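Local atomic coordinates of nigritoxine (Vibrio nigripulchritudo, PDB entry 5M41), a protein that acts as a bacterial toxin against crustaceans and insects and has a fold described as new. Residues V497-N500 / I505-N508. Numbering follows the deposited sequence.
Sequences VYIN and IEKN
The carbonyl oxygen of Lys507 receives the amide of Tyr498, with N to O at 2.6 Å and the donor almost on the line of the C=O bond (167°). Val497 CA lies 3.5 Å from Lys507 O, a CA-H...O contact. In return, Lys507 N reaches Tyr498 O at 2.8 Å with a nearly straight N-H...O angle of 168°, and Glu506 CA makes a CA-H...O contact with Tyr498 O at 3.3 Å. Paired bonds of this kind, with strand directions 153° apart, mark an antiparallel pair, and the four-residue link between 497-500 and 505-508 makes it a beta hairpin, in which 496-500 is an edge strand of a four-stranded antiparallel sheet. Toward the turn, Asn500 N donates to Ile505 O, whereas the return bond is weak. Val497, Ile499, Glu506 and Asn508 share one face: CG2 of Val497 sits 3.5 Å from Asn508 OD1, the two side chains running alongside each other, and CG1, anti to the backbone N, meets Glu506 OE1 at 3.9 Å. On the other face, the Tyr498 ring offers its edge to Lys507, CD2 to CB 4.4 Å. That face turns to helix 546-555, where Asp551 hydrogen-bonds the Tyr498 hydroxyl and Glu548 forms a salt bridge with Lys507 NZ, at the end of an extended chain.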
# COMPACT_ATOMS: atom_id res chain seq x y z
N VAL A 497 -31.61 5.34 -7.98
CA VAL A 497 -31.16 3.98 -8.22
C VAL A 497 -29.77 3.77 -7.61
O VAL A 497 -28.77 4.28 -8.11
CB VAL A 497 -31.15 3.58 -9.72
CG1 VAL A 497 -30.57 2.18 -9.88
CG2 VAL A 497 -32.56 3.62 -10.31
N TYR A 498 -29.73 3.03 -6.51
CA TYR A 498 -28.49 2.69 -5.87
C TYR A 498 -27.93 1.41 -6.49
O TYR A 498 -28.60 0.37 -6.50
CB TYR A 498 -28.69 2.53 -4.35
CG TYR A 498 -27.48 1.97 -3.65
CD1 TYR A 498 -26.22 2.53 -3.83
CD2 TYR A 498 -27.60 0.86 -2.83
CE1 TYR A 498 -25.10 2.01 -3.20
CE2 TYR A 498 -26.49 0.32 -2.20
CZ TYR A 498 -25.25 0.90 -2.38
OH TYR A 498 -24.16 0.35 -1.75
N ILE A 499 -26.72 1.51 -7.03
CA ILE A 499 -26.02 0.35 -7.57
C ILE A 499 -25.06 -0.21 -6.54
O ILE A 499 -24.01 0.38 -6.26
CB ILE A 499 -25.29 0.65 -8.89
CG1 ILE A 499 -26.27 1.25 -9.91
CG2 ILE A 499 -24.65 -0.63 -9.44
CD1 ILE A 499 -25.61 2.07 -11.00
N ASN A 500 -25.45 -1.34 -5.95
CA ASN A 500 -24.66 -2.01 -4.94
C ASN A 500 -23.61 -2.82 -5.66
O ASN A 500 -23.92 -3.87 -6.25
CB ASN A 500 -25.57 -2.91 -4.10
CG ASN A 500 -24.89 -3.44 -2.86
OD1 ASN A 500 -23.74 -3.87 -2.89
ND2 ASN A 500 -25.63 -3.43 -1.74
N ILE A 505 -26.40 -5.77 -7.14
CA ILE A 505 -27.85 -5.53 -7.11
C ILE A 505 -28.17 -4.04 -7.22
O ILE A 505 -27.41 -3.20 -6.73
CB ILE A 505 -28.49 -6.17 -5.84
CG1 ILE A 505 -28.61 -7.70 -6.01
CG2 ILE A 505 -29.86 -5.56 -5.51
CD1 ILE A 505 -28.80 -8.47 -4.72
N GLU A 506 -29.28 -3.72 -7.89
CA GLU A 506 -29.82 -2.37 -7.93
C GLU A 506 -30.93 -2.24 -6.90
O GLU A 506 -31.77 -3.13 -6.77
CB GLU A 506 -30.40 -2.05 -9.30
CG GLU A 506 -29.37 -1.99 -10.42
CD GLU A 506 -29.91 -1.31 -11.66
OE1 GLU A 506 -31.14 -1.17 -11.77
OE2 GLU A 506 -29.11 -0.90 -12.53
N LYS A 507 -30.92 -1.12 -6.16
CA LYS A 507 -31.99 -0.81 -5.21
C LYS A 507 -32.52 0.59 -5.47
O LYS A 507 -31.74 1.52 -5.79
CB LYS A 507 -31.48 -0.89 -3.76
CG LYS A 507 -30.95 -2.24 -3.31
CD LYS A 507 -30.80 -2.26 -1.80
CE LYS A 507 -29.97 -3.44 -1.33
NZ LYS A 507 -29.82 -3.40 0.16
N ASN A 508 -33.83 0.75 -5.32
CA ASN A 508 -34.48 2.05 -5.42
C ASN A 508 -34.65 2.67 -4.05
O ASN A 508 -35.36 2.11 -3.19
CB ASN A 508 -35.84 1.94 -6.11
CG ASN A 508 -35.72 1.50 -7.55
OD1 ASN A 508 -34.95 2.06 -8.33
ND2 ASN A 508 -36.50 0.50 -7.92